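Local coordinates for protein heterodimeric restriction endonuclease R.BspD6I small subunit (Bacillus sp., PDB 2P14) that probably cleaves DNA as the catalytic small subunit of a heterodimeric type IIS restriction endonuclease, working in complex with a site-specific nickase subunit, at residues G33-F42 against A54-Y65; K125-L133 against I160-D168. One frame throughout, in Å; residues are numbered along the deposited sequence.

Contact 1 (G33-F42 against A54-Y65). With SO4 (sulfate ion), chain C; SO4 (sulfate ion), chain B.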
loop_
_atom_site.group_PDB
_atom_site.type_symbol
_atom_site.label_atom_id
_atom_site.label_comp_id
_atom_site.label_asym_id
_atom_site.label_seq_id
_atom_site.Cartn_x
_atom_site.Cartn_y
_atom_site.Cartn_z
ATOM N N GLY A 33 13.141 -6.463 2.214
ATOM C CA GLY A 33 14.435 -6.038 1.717
ATOM C C GLY A 33 14.499 -5.951 0.191
ATOM O O GLY A 33 13.471 -5.772 -0.472
ATOM N N SER A 34 15.728 -5.996 -0.337
ATOM C CA SER A 34 15.923 -6.038 -1.799
ATOM C C SER A 34 15.612 -4.689 -2.492
ATOM O O SER A 34 15.411 -4.662 -3.706
ATOM C CB SER A 34 15.099 -7.182 -2.476
ATOM O OG SER A 34 15.370 -8.505 -1.985
ATOM N N TYR A 35 15.533 -3.609 -1.723
ATOM C CA TYR A 35 15.258 -2.276 -2.269
ATOM C C TYR A 35 16.508 -1.456 -2.453
ATOM O O TYR A 35 17.532 -1.722 -1.813
ATOM C CB TYR A 35 14.321 -1.479 -1.340
ATOM C CG TYR A 35 14.744 -1.427 0.114
ATOM C CD1 TYR A 35 15.654 -0.475 0.567
ATOM C CD2 TYR A 35 14.202 -2.316 1.036
ATOM C CE1 TYR A 35 16.036 -0.429 1.914
ATOM C CE2 TYR A 35 14.577 -2.286 2.363
ATOM C CZ TYR A 35 15.487 -1.355 2.791
ATOM O OH TYR A 35 15.830 -1.347 4.136
ATOM N N LYS A 36 16.427 -0.450 -3.324
ATOM C CA LYS A 36 17.520 0.519 -3.434
ATOM C C LYS A 36 17.355 1.659 -2.437
ATOM O O LYS A 36 18.342 2.068 -1.818
ATOM C CB LYS A 36 17.742 1.037 -4.860
ATOM C CG LYS A 36 16.516 1.306 -5.694
ATOM C CD LYS A 36 16.888 1.532 -7.155
ATOM C CE LYS A 36 17.126 2.994 -7.452
ATOM N NZ LYS A 36 17.177 3.211 -8.918
ATOM N N ASN A 37 16.119 2.126 -2.253
ATOM C CA ASN A 37 15.804 3.134 -1.241
ATOM C C ASN A 37 14.471 2.806 -0.591
ATOM O O ASN A 37 13.569 2.285 -1.248
ATOM C CB ASN A 37 15.670 4.524 -1.867
ATOM C CG ASN A 37 16.866 4.937 -2.694
ATOM O OD1 ASN A 37 16.741 5.212 -3.896
ATOM N ND2 ASN A 37 18.017 5.027 -2.062
ATOM N N LEU A 38 14.344 3.140 0.682
ATOM C CA LEU A 38 13.080 2.982 1.406
ATOM C C LEU A 38 12.921 4.232 2.255
ATOM O O LEU A 38 13.774 4.527 3.096
ATOM C CB LEU A 38 13.077 1.728 2.298
ATOM C CG LEU A 38 11.838 1.463 3.160
ATOM C CD1 LEU A 38 10.590 1.158 2.291
ATOM C CD2 LEU A 38 12.098 0.300 4.109
ATOM N N VAL A 39 11.855 4.985 2.020
ATOM C CA VAL A 39 11.703 6.321 2.637
ATOM C C VAL A 39 10.371 6.381 3.387
ATOM O O VAL A 39 9.309 6.501 2.753
ATOM C CB VAL A 39 11.755 7.431 1.563
ATOM C CG1 VAL A 39 11.818 8.813 2.233
ATOM C CG2 VAL A 39 12.960 7.245 0.669
ATOM N N PRO A 40 10.412 6.252 4.730
ATOM C CA PRO A 40 9.214 6.449 5.533
ATOM C C PRO A 40 8.963 7.930 5.751
ATOM O O PRO A 40 9.864 8.653 6.200
ATOM C CB PRO A 40 9.562 5.745 6.854
ATOM C CG PRO A 40 11.055 5.903 6.987
ATOM C CD PRO A 40 11.584 5.883 5.557
ATOM N N ASN A 41 7.769 8.390 5.387
ATOM C CA ASN A 41 7.408 9.787 5.639
ATOM C C ASN A 41 6.791 9.971 7.026
ATOM O O ASN A 41 5.624 10.349 7.142
ATOM C CB ASN A 41 6.510 10.339 4.523
ATOM C CG ASN A 41 6.161 11.791 4.727
ATOM O OD1 ASN A 41 6.923 12.497 5.417
ATOM N ND2 ASN A 41 5.091 12.256 4.138
ATOM N N PHE A 42 7.583 9.679 8.044
ATOM C CA PHE A 42 7.188 9.879 9.441
ATOM C C PHE A 42 8.461 9.725 10.246
ATOM O O PHE A 42 9.507 9.288 9.732
ATOM C CB PHE A 42 6.092 8.875 9.892
ATOM C CG PHE A 42 6.412 7.416 9.586
ATOM C CD1 PHE A 42 7.180 6.650 10.474
ATOM C CD2 PHE A 42 5.924 6.807 8.430
ATOM C CE1 PHE A 42 7.472 5.312 10.197
ATOM C CE2 PHE A 42 6.237 5.466 8.155
ATOM C CZ PHE A 42 6.984 4.739 9.035
ATOM N N ALA A 54 4.701 13.805 9.603
ATOM C CA ALA A 54 4.879 13.602 8.160
ATOM C C ALA A 54 5.082 14.925 7.432
ATOM O O ALA A 54 4.548 15.971 7.831
ATOM C CB ALA A 54 3.691 12.910 7.590
ATOM N N ILE A 55 5.814 14.870 6.328
ATOM C CA ILE A 55 5.878 16.021 5.428
ATOM C C ILE A 55 4.552 16.099 4.630
ATOM O O ILE A 55 4.168 15.140 3.963
ATOM C CB ILE A 55 7.052 15.848 4.428
ATOM C CG1 ILE A 55 8.371 15.750 5.184
ATOM C CG2 ILE A 55 7.053 17.010 3.378
ATOM C CD1 ILE A 55 9.535 15.345 4.316
ATOM N N PRO A 56 3.840 17.233 4.665
ATOM C CA PRO A 56 2.665 17.383 3.798
ATOM C C PRO A 56 2.982 17.180 2.311
ATOM O O PRO A 56 4.047 17.597 1.849
ATOM C CB PRO A 56 2.229 18.838 4.022
ATOM C CG PRO A 56 2.764 19.157 5.380
ATOM C CD PRO A 56 4.054 18.414 5.528
ATOM N N GLY A 57 2.051 16.553 1.606
ATOM C CA GLY A 57 2.117 16.393 0.162
ATOM C C GLY A 57 2.970 15.256 -0.349
ATOM O O GLY A 57 3.151 15.154 -1.553
ATOM N N VAL A 58 3.454 14.405 0.558
ATOM C CA VAL A 58 4.329 13.266 0.232
ATOM C C VAL A 58 3.691 11.958 0.716
ATOM O O VAL A 58 3.142 11.891 1.819
ATOM C CB VAL A 58 5.710 13.445 0.863
ATOM C CG1 VAL A 58 6.621 12.221 0.611
ATOM C CG2 VAL A 58 6.342 14.743 0.284
ATOM N N GLU A 59 3.802 10.920 -0.119
ATOM C CA GLU A 59 3.315 9.576 0.237
ATOM C C GLU A 59 3.812 9.052 1.587
ATOM O O GLU A 59 4.911 9.388 2.057
ATOM C CB GLU A 59 3.695 8.580 -0.872
ATOM C CG GLU A 59 5.194 8.486 -1.148
ATOM C CD GLU A 59 5.732 9.538 -2.167
ATOM O OE1 GLU A 59 4.987 10.483 -2.547
ATOM O OE2 GLU A 59 6.921 9.400 -2.553
ATOM N N ASP A 60 3.001 8.191 2.205
ATOM C CA ASP A 60 3.373 7.652 3.524
ATOM C C ASP A 60 4.707 6.904 3.535
ATOM O O ASP A 60 5.507 7.062 4.459
ATOM C CB ASP A 60 2.290 6.705 4.069
ATOM C CG ASP A 60 0.967 7.408 4.348
ATOM O OD1 ASP A 60 0.919 8.638 4.426
ATOM O OD2 ASP A 60 -0.064 6.710 4.478
ATOM N N ILE A 61 4.943 6.092 2.501
ATOM C CA ILE A 61 6.165 5.288 2.371
ATOM C C ILE A 61 6.473 5.195 0.892
ATOM O O ILE A 61 5.562 5.035 0.084
ATOM C CB ILE A 61 6.009 3.840 2.918
ATOM C CG1 ILE A 61 5.487 3.856 4.355
ATOM C CG2 ILE A 61 7.333 3.069 2.870
ATOM C CD1 ILE A 61 4.734 2.565 4.721
ATOM N N LEU A 62 7.749 5.333 0.555
ATOM C CA LEU A 62 8.189 5.061 -0.821
ATOM C C LEU A 62 9.213 3.947 -0.753
ATOM O O LEU A 62 10.141 4.012 0.052
ATOM C CB LEU A 62 8.847 6.292 -1.460
ATOM C CG LEU A 62 9.529 6.087 -2.808
ATOM C CD1 LEU A 62 8.473 5.765 -3.915
ATOM C CD2 LEU A 62 10.363 7.359 -3.125
ATOM N N VAL A 63 9.038 2.918 -1.599
ATOM C CA VAL A 63 10.106 1.919 -1.762
ATOM C C VAL A 63 10.539 1.926 -3.243
ATOM O O VAL A 63 9.704 1.788 -4.156
ATOM C CB VAL A 63 9.680 0.505 -1.282
ATOM C CG1 VAL A 63 8.578 -0.043 -2.126
ATOM C CG2 VAL A 63 10.860 -0.472 -1.253
ATOM N N GLU A 64 11.838 2.156 -3.461
ATOM C CA GLU A 64 12.360 2.170 -4.819
ATOM C C GLU A 64 13.162 0.914 -5.057
ATOM O O GLU A 64 14.140 0.661 -4.386
ATOM C CB GLU A 64 13.226 3.410 -5.042
ATOM C CG GLU A 64 12.402 4.674 -4.964
ATOM C CD GLU A 64 13.193 5.938 -5.284
ATOM O OE1 GLU A 64 14.379 6.028 -4.843
ATOM O OE2 GLU A 64 12.613 6.828 -5.926
ATOM N N TYR A 65 12.713 0.096 -6.001
ATOM C CA TYR A 65 13.463 -1.083 -6.390
ATOM C C TYR A 65 14.189 -0.755 -7.684
ATOM O O TYR A 65 14.026 0.317 -8.258
ATOM C CB TYR A 65 12.523 -2.239 -6.627
ATOM C CG TYR A 65 11.763 -2.651 -5.391
ATOM C CD1 TYR A 65 12.422 -3.303 -4.328
ATOM C CD2 TYR A 65 10.391 -2.404 -5.284
ATOM C CE1 TYR A 65 11.737 -3.693 -3.185
ATOM C CE2 TYR A 65 9.681 -2.795 -4.141
ATOM C CZ TYR A 65 10.362 -3.435 -3.082
ATOM O OH TYR A 65 9.635 -3.822 -1.963
HETATM S S SO4 C . -1.088 14.863 1.965
HETATM O O1 SO4 C . -0.676 15.168 0.587
HETATM O O2 SO4 C . -2.532 15.119 2.079
HETATM O O3 SO4 C . -0.330 15.709 2.894
HETATM O O4 SO4 C . -0.808 13.449 2.231
HETATM S S SO4 B . 1.418 13.819 11.528
HETATM O O1 SO4 B . 0.087 13.223 11.381
HETATM O O2 SO4 B . 1.410 15.239 11.146
HETATM O O3 SO4 B . 2.305 13.070 10.627
HETATM O O4 SO4 B . 1.846 13.670 12.934
HETATM O O HOH W 1 11.173 -4.366 0.195
HETATM O O HOH W 2 7.755 8.709 1.819
#
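Val39 and Leu62 form a hydrogen-bonded antiparallel pair at the middle of strands 37-40 and 61-64, whose axes lie 4.7 Å apart and run at 178°. Val39 N donates to Leu62 O at 2.8 Å, and the reciprocal Leu62 N to Val39 O bond closes the pair. Toward Tyr65 the ladder meets a classic beta bulge: Lys36 and Asn37 both face Glu64, whose O accepts from Lys36 N (2.8 Å) and, at greater length, from Asn37 N. Strand 37-40 is the outermost of the mixed five-stranded sheet, consistent with the PD-(D/E)XK nuclease clan of this family, and strand 61-64 joins it to strand 69-75. On one face, Leu38 puts CD1 against Val63 CB (3.7 Å) and Ile61 CG2, while helix 17-32 covers the same leucine.

Beyond the ladder, Asn41 does the holding with its side chain. With CG anti to the backbone N (chi1 -178°), its amide reaches into the type II turn of Ile55 to Val58. Asn41 OD1 takes Ile55 N at 2.8 Å. Asn41 ND2 gives one bond to Ile55 O at 3.0 Å, straight and on a lone pair. A second runs from ND2 to Val58 O at 3.1 Å, met from above the carbonyl plane. At the other end, the edge of the Tyr65 ring lies against Ser34 O, with CD1 at 3.3 Å.

Contact 2 (K125-L133 against I160-D168); sequences KESEPVIPL and ILIKLLRSD
Ile131 lies across one side of helix 160-165, which crosses strand 130-133 nearly at right angles (87°), the axes 8.2 Å apart. Ile131 was modelled in two conformers, and its branch contacts are those of one of them. Along the helix, Leu161 comes first: its carbonyl O is 3.5 Å from Ile131 CG1, and its CB touches Ile131 CD1. Leu164 presents CB to Ile131 CG2 at 3.8 Å, the two side chains crossing at about a right angle, and sends CD1 out to Leu133 CD2. CG2 of the isoleucine thus meets Leu164, while the CG1 arm spans the turn from Leu161 to Leu165. Leu165 packs its CB against Ile131 CG1. Its CG stands anti to the backbone N (chi1 180°), which carries CD2 to Pro129 CB at 3.6 Å and CD1 to the carbonyl of Val130.

Arg166 is the first residue to leave helical geometry, with positive phi. Lys125, fully extended beyond CG, runs past Leu165 in the opposite direction and brings NZ to Leu165 O and Arg166 O, both at 3.0 Å, the first nearly in line with its carbonyl, the second from above the plane. An alanine at Lys125 is likely to leave these two carbonyls without their donor and to open a gap beside Leu165. Arg166 turns its end away from segment 125-133, meeting Phe180 in a cation-pi contact. At Ser167 a water links the backbone O to Glu126 OE2. Asp168 is gripped side-on by Arg166, NE to OD1, and NH2 to OD2 at 2.7 Å.

Lys125 NZ also bonds Leu169 O and meets Trp177 of helix 174-184 in a cation-pi contact. Strand 130-134 edges the sheet beside strand 104-110, with helix 80-98 against Val130, while helix 154-165 packs against Ile131 and next to helix 135-146.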
loop_
_atom_site.group_PDB
_atom_site.type_symbol
_atom_site.label_atom_id
_atom_site.label_comp_id
_atom_site.label_asym_id
_atom_site.label_seq_id
_atom_site.Cartn_x
_atom_site.Cartn_y
_atom_site.Cartn_z
ATOM N N LYS A 125 -5.765 3.623 -14.900
ATOM C CA LYS A 125 -4.827 2.605 -14.496
ATOM C C LYS A 125 -3.547 2.583 -15.332
ATOM O O LYS A 125 -2.578 1.930 -14.954
ATOM C CB LYS A 125 -5.524 1.249 -14.495
ATOM C CG LYS A 125 -6.628 1.157 -13.461
ATOM C CD LYS A 125 -7.291 -0.245 -13.478
ATOM C CE LYS A 125 -8.378 -0.338 -12.460
ATOM N NZ LYS A 125 -8.996 -1.674 -12.503
ATOM N N GLU A 126 -3.537 3.305 -16.447
ATOM C CA GLU A 126 -2.328 3.428 -17.242
ATOM C C GLU A 126 -1.352 4.397 -16.602
ATOM O O GLU A 126 -0.227 4.014 -16.303
ATOM C CB GLU A 126 -2.675 3.881 -18.663
ATOM C CG GLU A 126 -3.558 2.900 -19.407
ATOM C CD GLU A 126 -2.914 1.540 -19.591
ATOM O OE1 GLU A 126 -1.798 1.481 -20.164
ATOM O OE2 GLU A 126 -3.530 0.523 -19.173
ATOM N N SER A 127 -1.784 5.631 -16.354
ATOM C CA SER A 127 -0.872 6.643 -15.844
ATOM C C SER A 127 -0.829 6.722 -14.313
ATOM O O SER A 127 0.178 7.152 -13.758
ATOM C CB SER A 127 -1.196 8.017 -16.440
ATOM O OG SER A 127 -2.454 8.473 -15.999
ATOM N N GLU A 128 -1.897 6.261 -13.660
ATOM C CA GLU A 128 -2.025 6.382 -12.210
ATOM C C GLU A 128 -2.466 5.029 -11.601
ATOM O O GLU A 128 -3.521 4.950 -11.012
ATOM C CB GLU A 128 -2.992 7.542 -11.856
ATOM C CG GLU A 128 -2.530 8.925 -12.446
ATOM C CD GLU A 128 -3.655 9.911 -12.771
ATOM O OE1 GLU A 128 -4.819 9.744 -12.336
ATOM O OE2 GLU A 128 -3.386 10.923 -13.466
ATOM N N PRO A 129 -1.639 3.957 -11.747
ATOM C CA PRO A 129 -2.059 2.647 -11.256
ATOM C C PRO A 129 -1.991 2.500 -9.735
ATOM O O PRO A 129 -0.891 2.587 -9.145
ATOM C CB PRO A 129 -1.080 1.680 -11.941
ATOM C CG PRO A 129 0.165 2.497 -12.140
ATOM C CD PRO A 129 -0.306 3.892 -12.387
ATOM N N VAL A 130 -3.165 2.245 -9.147
ATOM C CA VAL A 130 -3.293 2.091 -7.708
ATOM C C VAL A 130 -3.903 0.720 -7.430
ATOM O O VAL A 130 -4.969 0.367 -7.983
ATOM C CB VAL A 130 -4.161 3.203 -7.080
ATOM C CG1 VAL A 130 -4.213 2.994 -5.558
ATOM C CG2 VAL A 130 -3.596 4.617 -7.405
ATOM N N ILE A 131 -3.256 -0.056 -6.566
ATOM C CA ILE A 131 -3.815 -1.350 -6.187
ATOM C C ILE A 131 -4.212 -1.296 -4.714
ATOM O O ILE A 131 -3.337 -1.186 -3.843
ATOM C CB ILE A 131 -2.828 -2.513 -6.415
ATOM C CG1 ILE A 131 -2.346 -2.574 -7.873
ATOM C CG2 ILE A 131 -3.509 -3.821 -6.029
ATOM C CD1 ILE A 131 -1.112 -1.692 -8.164
ATOM N N PRO A 132 -5.526 -1.389 -4.438
ATOM C CA PRO A 132 -6.011 -1.358 -3.054
ATOM C C PRO A 132 -6.018 -2.751 -2.453
ATOM O O PRO A 132 -6.558 -3.681 -3.080
ATOM C CB PRO A 132 -7.468 -0.853 -3.198
ATOM C CG PRO A 132 -7.898 -1.490 -4.536
ATOM C CD PRO A 132 -6.640 -1.542 -5.404
ATOM N N LEU A 133 -5.456 -2.897 -1.249
ATOM C CA LEU A 133 -5.484 -4.160 -0.526
ATOM C C LEU A 133 -6.037 -3.933 0.867
ATOM O O LEU A 133 -5.726 -2.909 1.515
ATOM C CB LEU A 133 -4.085 -4.767 -0.404
ATOM C CG LEU A 133 -3.351 -5.197 -1.682
ATOM C CD1 LEU A 133 -2.011 -5.877 -1.339
ATOM C CD2 LEU A 133 -4.202 -6.118 -2.560
ATOM N N ILE A 160 2.797 -9.387 -9.651
ATOM C CA ILE A 160 1.574 -9.617 -8.884
ATOM C C ILE A 160 0.736 -8.330 -8.846
ATOM O O ILE A 160 -0.480 -8.374 -9.054
ATOM C CB ILE A 160 1.904 -10.105 -7.466
ATOM C CG1 ILE A 160 2.363 -11.562 -7.497
ATOM C CG2 ILE A 160 0.717 -9.945 -6.524
ATOM C CD1 ILE A 160 3.241 -11.920 -6.317
ATOM N N LEU A 161 1.387 -7.199 -8.582
ATOM C CA LEU A 161 0.656 -5.914 -8.544
ATOM C C LEU A 161 -0.003 -5.634 -9.901
ATOM O O LEU A 161 -1.152 -5.169 -9.943
ATOM C CB LEU A 161 1.591 -4.772 -8.149
ATOM C CG LEU A 161 2.068 -4.790 -6.691
ATOM C CD1 LEU A 161 2.999 -3.625 -6.493
ATOM C CD2 LEU A 161 0.866 -4.726 -5.703
ATOM N N ILE A 162 0.686 -5.955 -11.006
ATOM C CA ILE A 162 0.101 -5.716 -12.344
ATOM C C ILE A 162 -1.121 -6.628 -12.545
ATOM O O ILE A 162 -2.152 -6.172 -13.048
ATOM C CB ILE A 162 1.151 -5.905 -13.456
ATOM C CG1 ILE A 162 2.202 -4.787 -13.331
ATOM C CG2 ILE A 162 0.478 -5.956 -14.849
ATOM C CD1 ILE A 162 3.420 -4.989 -14.237
ATOM N N LYS A 163 -1.006 -7.887 -12.130
ATOM C CA LYS A 163 -2.146 -8.798 -12.183
ATOM C C LYS A 163 -3.335 -8.236 -11.386
ATOM O O LYS A 163 -4.459 -8.206 -11.887
ATOM C CB LYS A 163 -1.755 -10.169 -11.639
ATOM C CG LYS A 163 -2.844 -11.214 -11.695
ATOM C CD LYS A 163 -2.342 -12.499 -11.028
ATOM C CE LYS A 163 -1.792 -12.249 -9.617
ATOM N NZ LYS A 163 -1.338 -13.520 -8.973
ATOM N N LEU A 164 -3.078 -7.794 -10.150
ATOM C CA LEU A 164 -4.133 -7.324 -9.259
ATOM C C LEU A 164 -4.742 -5.993 -9.708
ATOM O O LEU A 164 -5.920 -5.737 -9.450
ATOM C CB LEU A 164 -3.586 -7.156 -7.849
ATOM C CG LEU A 164 -3.162 -8.454 -7.197
ATOM C CD1 LEU A 164 -2.516 -8.136 -5.824
ATOM C CD2 LEU A 164 -4.321 -9.451 -7.037
ATOM N N LEU A 165 -3.933 -5.202 -10.418
ATOM C CA LEU A 165 -4.371 -3.924 -10.981
ATOM C C LEU A 165 -5.577 -4.057 -11.908
ATOM O O LEU A 165 -6.427 -3.151 -11.951
ATOM C CB LEU A 165 -3.210 -3.235 -11.715
ATOM C CG LEU A 165 -3.498 -1.880 -12.376
ATOM C CD1 LEU A 165 -3.868 -0.770 -11.351
ATOM C CD2 LEU A 165 -2.277 -1.466 -13.225
ATOM N N ARG A 166 -5.649 -5.177 -12.634
ATOM C CA ARG A 166 -6.706 -5.361 -13.624
ATOM C C ARG A 166 -6.924 -4.123 -14.512
ATOM O O ARG A 166 -8.029 -3.550 -14.565
ATOM C CB ARG A 166 -8.019 -5.766 -12.942
ATOM C CG ARG A 166 -7.996 -7.181 -12.290
ATOM C CD ARG A 166 -7.733 -8.299 -13.306
ATOM N NE ARG A 166 -8.731 -8.313 -14.384
ATOM C CZ ARG A 166 -9.919 -8.932 -14.335
ATOM N NH1 ARG A 166 -10.313 -9.585 -13.258
ATOM N NH2 ARG A 166 -10.748 -8.859 -15.373
ATOM N N SER A 167 -5.894 -3.783 -15.272
ATOM C CA SER A 167 -5.967 -2.630 -16.166
ATOM C C SER A 167 -7.010 -2.782 -17.282
ATOM O O SER A 167 -7.339 -1.800 -17.958
ATOM C CB SER A 167 -4.579 -2.291 -16.722
ATOM O OG SER A 167 -4.178 -3.232 -17.693
ATOM N N ASP A 168 -7.506 -4.002 -17.460
ATOM C CA ASP A 168 -8.562 -4.273 -18.439
ATOM C C ASP A 168 -9.908 -3.798 -17.914
ATOM O O ASP A 168 -10.853 -3.633 -18.689
ATOM C CB ASP A 168 -8.660 -5.770 -18.769
ATOM C CG ASP A 168 -8.900 -6.628 -17.523
ATOM O OD1 ASP A 168 -8.074 -6.550 -16.601
ATOM O OD2 ASP A 168 -9.899 -7.370 -17.481
HETATM O O HOH W 3 -6.091 0.771 -18.429
#

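Contacts 1 and 2 lie at the two outermost strands of one five-stranded sheet, and they are built by different means. Contact 1 pairs the outermost strand 37-40 with its neighbour, chiefly through backbone bonds; contact 2 lays a helix across strand 130-134 at the opposite border, chiefly through aliphatic side chains. Their centres are about 19 Å apart and their nearest atoms about 7 Å, so they do not touch, though both reach the same sheet. In sequence, contact 1 closes before contact 2 opens. Both sulfates lie at contact 1, on Ala54 N and Gly57 N, and probably come from the crystallisation liquor.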